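Local coordinates for Nrps/pks (Streptomyces albus, PDB 4OPE), which probably catalyses decarboxylative Claisen condensation, extending the growing polyketide chain as a ketosynthase domain of the AT-less oxazolomycin assembly line, at residues Val38-Tyr52 / Ala62-Ala74. Residues are numbered along the deposited sequence; the frame is centred on the assembly and turned at random.
Sequences VEEVPEDRWDHGRFY and AYAKWGGWLSDVA
Glu39 and Gly67 form the hydrogen-bonded pair of a two-stranded antiparallel ribbon in the thiolase-fold ketosynthase, and the loops beyond it illustrate how side chains, one indole foremost, can tie irregular chain together. Gly67 N meets Glu39 O almost head-on at 2.7 Å, while Trp69 NE1 reaches the same oxygen from above its carbonyl plane, 3.1 Å away, so two donors grip it. With CG anti to the carbonyl carbon (chi1 -54°), the Trp69 indole is directed at the 39-46 chain: Pro42 CD sits over the five-membered ring, 3.4 Å from its centroid, in a CH-pi contact, and the far edge points at the face of Trp46 in an offset edge-to-face pair, planes 79° apart. The Arg45 guanidinium is wedged between Trp69 CE3 and Val73 CG2, and its NH1, salt-bridged to Glu241, also gives an in-plane bond to a lone pair of Leu70 O. Replacing Trp69 by an alanine is likely to take the second donor from Glu39 O and to strip Pro42 and one guanidinium face of their aromatic neighbour. On the other flank Lys65, extended beyond CG, runs over the Tyr52 ring to place NZ 3.1 Å from Glu40 OE2, a salt bridge entered from above the carboxylate plane. Two hydrogen bonds hold the His48 ring: Trp46 NE1 donates to His48 ND1 at 3.0 Å, and His48 NE2 donates to Ala64 O at 2.9 Å.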
ATOM      1  N   VAL A  38      -2.535  12.268  26.537  1.00 40.34           N
ATOM      2  CA  VAL A  38      -3.697  11.409  26.418  1.00 40.45           C
ATOM      3  C   VAL A  38      -4.900  11.966  27.171  1.00 41.07           C
ATOM      4  O   VAL A  38      -4.752  12.552  28.221  1.00 42.59           O
ATOM      5  CB  VAL A  38      -3.372   9.996  26.906  1.00 39.48           C
ATOM      6  CG1 VAL A  38      -4.653   9.238  27.121  1.00 39.73           C
ATOM      7  CG2 VAL A  38      -2.481   9.288  25.884  1.00 39.48           C
ATOM      8  N   GLU A  39      -6.088  11.766  26.626  1.00 42.56           N
ATOM      9  CA  GLU A  39      -7.336  12.296  27.196  1.00 44.25           C
ATOM     10  C   GLU A  39      -8.489  11.303  26.965  1.00 43.19           C
ATOM     11  O   GLU A  39      -8.392  10.384  26.165  1.00 38.70           O
ATOM     12  CB  GLU A  39      -7.739  13.638  26.555  1.00 47.06           C
ATOM     13  CG  GLU A  39      -6.869  14.841  26.860  1.00 51.05           C
ATOM     14  CD  GLU A  39      -6.956  15.317  28.305  1.00 60.56           C
ATOM     15  OE1 GLU A  39      -6.154  16.223  28.679  1.00 65.94           O
ATOM     16  OE2 GLU A  39      -7.794  14.771  29.076  1.00 68.14           O
ATOM     17  N   GLU A  40      -9.567  11.503  27.714  1.00 46.73           N
ATOM     18  CA  GLU A  40     -10.792  10.761  27.534  1.00 48.06           C
ATOM     19  C   GLU A  40     -11.396  11.095  26.208  1.00 46.55           C
ATOM     20  O   GLU A  40     -11.180  12.178  25.710  1.00 48.15           O
ATOM     21  CB  GLU A  40     -11.795  11.077  28.629  1.00 50.38           C
ATOM     22  CG  GLU A  40     -11.442  10.387  29.942  1.00 56.17           C
ATOM     23  CD  GLU A  40     -12.527  10.495  31.020  1.00 59.76           C
ATOM     24  OE1 GLU A  40     -13.718  10.769  30.663  1.00 58.09           O
ATOM     25  OE2 GLU A  40     -12.163  10.286  32.217  1.00 57.01           O
ATOM     26  N   VAL A  41     -12.155  10.161  25.644  1.00 46.36           N
ATOM     27  CA  VAL A  41     -12.898  10.423  24.427  1.00 47.43           C
ATOM     28  C   VAL A  41     -13.661  11.759  24.482  1.00 50.39           C
ATOM     29  O   VAL A  41     -14.423  12.019  25.403  1.00 54.78           O
ATOM     30  CB  VAL A  41     -13.908   9.324  24.075  1.00 46.24           C
ATOM     31  CG1 VAL A  41     -14.553   9.687  22.751  1.00 46.26           C
ATOM     32  CG2 VAL A  41     -13.243   7.954  23.959  1.00 44.51           C
ATOM     33  N   PRO A  42     -13.420  12.620  23.506  1.00 51.96           N
ATOM     34  CA  PRO A  42     -14.114  13.881  23.541  1.00 53.97           C
ATOM     35  C   PRO A  42     -15.602  13.731  23.282  1.00 53.50           C
ATOM     36  O   PRO A  42     -15.990  12.936  22.459  1.00 54.86           O
ATOM     37  CB  PRO A  42     -13.449  14.682  22.412  1.00 52.51           C
ATOM     38  CG  PRO A  42     -12.103  14.093  22.295  1.00 53.57           C
ATOM     39  CD  PRO A  42     -12.220  12.653  22.655  1.00 51.77           C
ATOM     40  N   GLU A  43     -16.413  14.520  23.978  1.00 58.72           N
ATOM     41  CA  GLU A  43     -17.846  14.593  23.734  1.00 60.72           C
ATOM     42  C   GLU A  43     -18.159  14.824  22.277  1.00 59.71           C
ATOM     43  O   GLU A  43     -19.020  14.170  21.736  1.00 60.99           O
ATOM     44  CB  GLU A  43     -18.452  15.726  24.522  1.00 67.06           C
ATOM     45  CG  GLU A  43     -18.622  15.396  25.988  1.00 78.30           C
ATOM     46  CD  GLU A  43     -19.377  16.481  26.750  1.00 89.32           C
ATOM     47  OE1 GLU A  43     -20.428  16.983  26.240  1.00 90.15           O
ATOM     48  OE2 GLU A  43     -18.899  16.824  27.862  1.00 91.71           O
ATOM     49  N   ASP A  44     -17.456  15.737  21.620  1.00 59.96           N
ATOM     50  CA  ASP A  44     -17.810  16.076  20.237  1.00 58.90           C
ATOM     51  C   ASP A  44     -17.487  15.010  19.170  1.00 55.01           C
ATOM     52  O   ASP A  44     -17.818  15.206  17.991  1.00 52.10           O
ATOM     53  CB  ASP A  44     -17.314  17.473  19.830  1.00 61.76           C
ATOM     54  CG  ASP A  44     -15.828  17.632  19.882  1.00 66.72           C
ATOM     55  OD1 ASP A  44     -15.097  16.724  20.321  1.00 76.87           O
ATOM     56  OD2 ASP A  44     -15.381  18.719  19.481  1.00 68.38           O
ATOM     57  N   ARG A  45     -16.895  13.887  19.580  1.00 51.22           N
ATOM     58  CA  ARG A  45     -16.628  12.785  18.672  1.00 50.49           C
ATOM     59  C   ARG A  45     -17.731  11.763  18.755  1.00 49.50           C
ATOM     60  O   ARG A  45     -18.306  11.382  17.755  1.00 47.80           O
ATOM     61  CB  ARG A  45     -15.311  12.074  19.025  1.00 53.14           C
ATOM     62  CG  ARG A  45     -14.081  12.935  19.006  1.00 55.45           C
ATOM     63  CD  ARG A  45     -13.744  13.431  17.616  1.00 56.09           C
ATOM     64  NE  ARG A  45     -12.370  13.923  17.657  1.00 55.28           N
ATOM     65  CZ  ARG A  45     -11.319  13.310  17.125  1.00 51.01           C
ATOM     66  NH1 ARG A  45     -10.126  13.874  17.258  1.00 52.16           N
ATOM     67  NH2 ARG A  45     -11.448  12.165  16.454  1.00 49.43           N
ATOM     68  N   TRP A  46     -17.974  11.264  19.959  1.00 50.66           N
ATOM     69  CA  TRP A  46     -19.077  10.349  20.188  1.00 51.28           C
ATOM     70  C   TRP A  46     -19.292  10.229  21.681  1.00 51.73           C
ATOM     71  O   TRP A  46     -18.435  10.641  22.480  1.00 50.51           O
ATOM     72  CB  TRP A  46     -18.857   8.970  19.536  1.00 50.52           C
ATOM     73  CG  TRP A  46     -17.737   8.160  20.110  1.00 49.34           C
ATOM     74  CD1 TRP A  46     -17.745   7.465  21.273  1.00 51.11           C
ATOM     75  CD2 TRP A  46     -16.457   7.931  19.520  1.00 48.36           C
ATOM     76  NE1 TRP A  46     -16.538   6.838  21.466  1.00 48.93           N
ATOM     77  CE2 TRP A  46     -15.733   7.092  20.398  1.00 47.88           C
ATOM     78  CE3 TRP A  46     -15.848   8.352  18.336  1.00 46.40           C
ATOM     79  CZ2 TRP A  46     -14.434   6.670  20.136  1.00 46.08           C
ATOM     80  CZ3 TRP A  46     -14.570   7.909  18.066  1.00 44.39           C
ATOM     81  CH2 TRP A  46     -13.872   7.098  18.968  1.00 44.72           C
ATOM     82  N   ASP A  47     -20.467   9.704  22.025  1.00 53.17           N
ATOM     83  CA  ASP A  47     -20.894   9.516  23.385  1.00 56.28           C
ATOM     84  C   ASP A  47     -20.340   8.167  23.766  1.00 57.54           C
ATOM     85  O   ASP A  47     -20.845   7.122  23.350  1.00 59.45           O
ATOM     86  CB  ASP A  47     -22.430   9.543  23.448  1.00 61.16           C
ATOM     87  CG  ASP A  47     -23.000   9.219  24.847  1.00 63.35           C
ATOM     88  OD1 ASP A  47     -22.251   9.220  25.854  1.00 64.14           O
ATOM     89  OD2 ASP A  47     -24.234   8.962  24.918  1.00 66.61           O
ATOM     90  N   HIS A  48     -19.267   8.187  24.536  1.00 57.83           N
ATOM     91  CA  HIS A  48     -18.631   6.956  24.922  1.00 58.09           C
ATOM     92  C   HIS A  48     -19.429   6.206  26.000  1.00 61.41           C
ATOM     93  O   HIS A  48     -19.226   5.004  26.183  1.00 66.56           O
ATOM     94  CB  HIS A  48     -17.201   7.201  25.377  1.00 53.86           C
ATOM     95  CG  HIS A  48     -16.336   5.993  25.246  1.00 50.88           C
ATOM     96  ND1 HIS A  48     -16.084   5.400  24.035  1.00 50.69           N
ATOM     97  CD2 HIS A  48     -15.682   5.250  26.167  1.00 51.03           C
ATOM     98  CE1 HIS A  48     -15.306   4.346  24.209  1.00 51.63           C
ATOM     99  NE2 HIS A  48     -15.045   4.232  25.497  1.00 50.00           N
ATOM    100  N   GLY A  49     -20.325   6.901  26.702  1.00 62.27           N
ATOM    101  CA  GLY A  49     -21.290   6.242  27.598  1.00 62.05           C
ATOM    102  C   GLY A  49     -21.995   5.054  26.949  1.00 60.43           C
ATOM    103  O   GLY A  49     -22.046   3.985  27.527  1.00 61.27           O
ATOM    104  N   ARG A  50     -22.481   5.218  25.717  1.00 60.40           N
ATOM    105  CA  ARG A  50     -23.182   4.122  24.999  1.00 59.65           C
ATOM    106  C   ARG A  50     -22.393   2.834  24.841  1.00 57.72           C
ATOM    107  O   ARG A  50     -22.980   1.815  24.495  1.00 61.29           O
ATOM    108  CB  ARG A  50     -23.596   4.526  23.580  1.00 60.80           C
ATOM    109  CG  ARG A  50     -24.055   5.957  23.441  1.00 67.15           C
ATOM    110  CD  ARG A  50     -25.367   6.049  22.692  1.00 73.42           C
ATOM    111  NE  ARG A  50     -25.315   5.533  21.314  1.00 74.10           N
ATOM    112  CZ  ARG A  50     -25.495   6.281  20.221  1.00 76.17           C
ATOM    113  NH1 ARG A  50     -25.461   5.713  19.012  1.00 76.22           N
ATOM    114  NH2 ARG A  50     -25.706   7.601  20.322  1.00 75.01           N
ATOM    115  N   PHE A  51     -21.072   2.898  25.010  1.00 58.14           N
ATOM    116  CA  PHE A  51     -20.165   1.811  24.642  1.00 56.81           C
ATOM    117  C   PHE A  51     -19.201   1.404  25.745  1.00 57.17           C
ATOM    118  O   PHE A  51     -18.459   0.431  25.573  1.00 56.62           O
ATOM    119  CB  PHE A  51     -19.308   2.225  23.451  1.00 55.95           C
ATOM    120  CG  PHE A  51     -20.059   2.924  22.360  1.00 56.13           C
ATOM    121  CD1 PHE A  51     -20.992   2.239  21.584  1.00 55.99           C
ATOM    122  CD2 PHE A  51     -19.813   4.250  22.085  1.00 55.60           C
ATOM    123  CE1 PHE A  51     -21.685   2.881  20.569  1.00 54.01           C
ATOM    124  CE2 PHE A  51     -20.497   4.887  21.068  1.00 56.40           C
ATOM    125  CZ  PHE A  51     -21.440   4.205  20.316  1.00 54.31           C
ATOM    126  N   TYR A  52     -19.193   2.142  26.854  1.00 56.00           N
ATOM    127  CA  TYR A  52     -18.222   1.917  27.910  1.00 59.03           C
ATOM    128  C   TYR A  52     -18.757   1.000  29.008  1.00 64.66           C
ATOM    129  O   TYR A  52     -19.916   1.111  29.416  1.00 68.09           O
ATOM    130  CB  TYR A  52     -17.855   3.251  28.537  1.00 59.78           C
ATOM    131  CG  TYR A  52     -16.820   3.200  29.646  1.00 57.49           C
ATOM    132  CD1 TYR A  52     -15.527   2.747  29.402  1.00 55.15           C
ATOM    133  CD2 TYR A  52     -17.120   3.666  30.922  1.00 57.02           C
ATOM    134  CE1 TYR A  52     -14.578   2.720  30.410  1.00 53.96           C
ATOM    135  CE2 TYR A  52     -16.172   3.661  31.934  1.00 55.51           C
ATOM    136  CZ  TYR A  52     -14.910   3.185  31.668  1.00 55.30           C
ATOM    137  OH  TYR A  52     -13.975   3.199  32.656  1.00 56.58           O
ATOM    138  N   ALA A  62     -16.417  -1.557  25.501  1.00 47.90           N
ATOM    139  CA  ALA A  62     -15.052  -1.132  25.638  1.00 46.56           C
ATOM    140  C   ALA A  62     -14.751  -0.852  27.091  1.00 43.74           C
ATOM    141  O   ALA A  62     -15.507  -0.195  27.751  1.00 45.44           O
ATOM    142  CB  ALA A  62     -14.793   0.097  24.775  1.00 47.13           C
ATOM    143  N   TYR A  63     -13.644  -1.362  27.594  1.00 43.31           N
ATOM    144  CA  TYR A  63     -13.312  -1.167  29.023  1.00 44.46           C
ATOM    145  C   TYR A  63     -12.325   0.028  29.237  1.00 45.41           C
ATOM    146  O   TYR A  63     -11.777   0.224  30.324  1.00 43.35           O
ATOM    147  CB  TYR A  63     -12.753  -2.477  29.598  1.00 43.19           C
ATOM    148  CG  TYR A  63     -11.579  -3.019  28.818  1.00 41.87           C
ATOM    149  CD1 TYR A  63     -10.314  -2.551  29.043  1.00 42.10           C
ATOM    150  CD2 TYR A  63     -11.739  -4.004  27.866  1.00 42.04           C
ATOM    151  CE1 TYR A  63      -9.225  -3.039  28.330  1.00 42.71           C
ATOM    152  CE2 TYR A  63     -10.667  -4.505  27.144  1.00 40.89           C
ATOM    153  CZ  TYR A  63      -9.401  -4.015  27.368  1.00 42.87           C
ATOM    154  OH  TYR A  63      -8.293  -4.492  26.650  1.00 42.57           O
ATOM    155  N   ALA A  64     -12.088   0.809  28.181  1.00 46.08           N
ATOM    156  CA  ALA A  64     -11.274   1.999  28.286  1.00 45.96           C
ATOM    157  C   ALA A  64     -11.902   3.105  27.460  1.00 46.49           C
ATOM    158  O   ALA A  64     -12.718   2.853  26.555  1.00 44.63           O
ATOM    159  CB  ALA A  64      -9.842   1.721  27.834  1.00 46.33           C
ATOM    160  N   LYS A  65     -11.471   4.325  27.775  1.00 47.11           N
ATOM    161  CA  LYS A  65     -12.127   5.538  27.335  1.00 47.20           C
ATOM    162  C   LYS A  65     -11.140   6.665  26.990  1.00 47.33           C
ATOM    163  O   LYS A  65     -11.497   7.845  27.043  1.00 49.08           O
ATOM    164  CB  LYS A  65     -13.053   5.991  28.447  1.00 47.93           C
ATOM    165  CG  LYS A  65     -12.374   6.027  29.802  1.00 50.57           C
ATOM    166  CD  LYS A  65     -13.278   6.633  30.854  1.00 53.60           C
ATOM    167  CE  LYS A  65     -12.573   6.713  32.189  1.00 56.54           C
ATOM    168  NZ  LYS A  65     -13.292   7.602  33.140  1.00 60.42           N
ATOM    169  N   TRP A  66      -9.921   6.304  26.598  1.00 44.72           N
ATOM    170  CA  TRP A  66      -8.866   7.273  26.400  1.00 42.33           C
ATOM    171  C   TRP A  66      -8.337   7.203  24.990  1.00 41.62           C
ATOM    172  O   TRP A  66      -8.498   6.182  24.301  1.00 39.90           O
ATOM    173  CB  TRP A  66      -7.722   7.002  27.360  1.00 42.50           C
ATOM    174  CG  TRP A  66      -8.115   7.074  28.823  1.00 46.20           C
ATOM    175  CD1 TRP A  66      -8.266   8.208  29.589  1.00 47.83           C
ATOM    176  CD2 TRP A  66      -8.380   5.976  29.690  1.00 46.02           C
ATOM    177  NE1 TRP A  66      -8.631   7.873  30.863  1.00 47.77           N
ATOM    178  CE2 TRP A  66      -8.697   6.514  30.961  1.00 47.44           C
ATOM    179  CE3 TRP A  66      -8.400   4.598  29.515  1.00 47.61           C
ATOM    180  CZ2 TRP A  66      -9.006   5.721  32.052  1.00 47.96           C
ATOM    181  CZ3 TRP A  66      -8.726   3.798  30.601  1.00 50.92           C
ATOM    182  CH2 TRP A  66      -9.022   4.369  31.862  1.00 50.08           C
ATOM    183  N   GLY A  67      -7.695   8.299  24.575  1.00 39.34           N
ATOM    184  CA  GLY A  67      -6.913   8.300  23.355  1.00 38.07           C
ATOM    185  C   GLY A  67      -6.017   9.504  23.202  1.00 38.69           C
ATOM    186  O   GLY A  67      -6.073  10.449  24.011  1.00 39.52           O
ATOM    187  N   GLY A  68      -5.179   9.466  22.159  1.00 37.61           N
ATOM    188  CA  GLY A  68      -4.475  10.666  21.678  1.00 35.46           C
ATOM    189  C   GLY A  68      -5.280  11.335  20.602  1.00 34.83           C
ATOM    190  O   GLY A  68      -5.408  10.790  19.522  1.00 36.79           O
ATOM    191  N   TRP A  69      -5.848  12.500  20.884  1.00 35.52           N
ATOM    192  CA  TRP A  69      -6.816  13.120  19.976  1.00 35.69           C
ATOM    193  C   TRP A  69      -6.212  14.292  19.291  1.00 36.62           C
ATOM    194  O   TRP A  69      -5.519  15.058  19.930  1.00 37.38           O
ATOM    195  CB  TRP A  69      -8.044  13.586  20.739  1.00 36.39           C
ATOM    196  CG  TRP A  69      -8.601  12.477  21.515  1.00 38.15           C
ATOM    197  CD1 TRP A  69      -8.421  12.241  22.830  1.00 39.41           C
ATOM    198  CD2 TRP A  69      -9.348  11.379  21.011  1.00 38.44           C
ATOM    199  NE1 TRP A  69      -9.046  11.095  23.188  1.00 39.00           N
ATOM    200  CE2 TRP A  69      -9.628  10.546  22.082  1.00 39.13           C
ATOM    201  CE3 TRP A  69      -9.846  11.044  19.755  1.00 39.57           C
ATOM    202  CZ2 TRP A  69     -10.346   9.378  21.939  1.00 39.68           C
ATOM    203  CZ3 TRP A  69     -10.586   9.903  19.621  1.00 38.50           C
ATOM    204  CH2 TRP A  69     -10.808   9.076  20.694  1.00 38.98           C
ATOM    205  N   LEU A  70      -6.447  14.436  17.986  1.00 36.96           N
ATOM    206  CA  LEU A  70      -6.114  15.676  17.322  1.00 37.42           C
ATOM    207  C   LEU A  70      -7.077  16.713  17.811  1.00 40.23           C
ATOM    208  O   LEU A  70      -8.218  16.418  18.058  1.00 41.21           O
ATOM    209  CB  LEU A  70      -6.236  15.538  15.816  1.00 36.80           C
ATOM    210  CG  LEU A  70      -5.149  14.714  15.142  1.00 35.98           C
ATOM    211  CD1 LEU A  70      -5.244  14.862  13.645  1.00 35.88           C
ATOM    212  CD2 LEU A  70      -3.778  15.158  15.584  1.00 36.87           C
ATOM    213  N   SER A  71      -6.626  17.946  17.926  1.00 46.63           N
ATOM    214  CA  SER A  71      -7.482  19.010  18.464  1.00 51.23           C
ATOM    215  C   SER A  71      -8.782  19.196  17.671  1.00 53.60           C
ATOM    216  O   SER A  71      -9.835  19.520  18.259  1.00 54.42           O
ATOM    217  CB  SER A  71      -6.715  20.341  18.602  1.00 51.98           C
ATOM    218  OG  SER A  71      -6.591  20.986  17.354  1.00 57.07           O
ATOM    219  N   ASP A  72      -8.726  18.986  16.359  1.00 54.70           N
ATOM    220  CA  ASP A  72      -9.920  19.141  15.564  1.00 58.20           C
ATOM    221  C   ASP A  72      -9.815  18.494  14.203  1.00 56.54           C
ATOM    222  O   ASP A  72      -9.146  19.036  13.332  1.00 64.72           O
ATOM    223  CB  ASP A  72     -10.197  20.616  15.388  1.00 64.72           C
ATOM    224  CG  ASP A  72     -11.362  20.895  14.435  1.00 76.31           C
ATOM    225  OD1 ASP A  72     -12.409  20.151  14.409  1.00 71.91           O
ATOM    226  OD2 ASP A  72     -11.208  21.915  13.719  1.00 86.14           O
ATOM    227  N   VAL A  73     -10.547  17.396  13.996  1.00 51.55           N
ATOM    228  CA  VAL A  73     -10.433  16.597  12.775  1.00 47.04           C
ATOM    229  C   VAL A  73     -11.502  16.881  11.732  1.00 45.63           C
ATOM    230  O   VAL A  73     -11.376  16.453  10.603  1.00 46.08           O
ATOM    231  CB  VAL A  73     -10.465  15.077  13.051  1.00 47.06           C
ATOM    232  CG1 VAL A  73      -9.182  14.609  13.682  1.00 44.48           C
ATOM    233  CG2 VAL A  73     -11.635  14.720  13.939  1.00 51.20           C
ATOM    234  N   ALA A  74     -12.558  17.587  12.093  1.00 47.64           N
ATOM    235  CA  ALA A  74     -13.613  17.936  11.118  1.00 47.32           C
ATOM    236  C   ALA A  74     -13.212  19.060  10.184  1.00 44.85           C
ATOM    237  O   ALA A  74     -13.708  19.142   9.086  1.00 45.68           O
ATOM    238  CB  ALA A  74     -14.876  18.324  11.837  1.00 47.73           C
TER
HETATM  239  O   HOH W   1      -9.862   9.852  32.778  1.00 50.87           O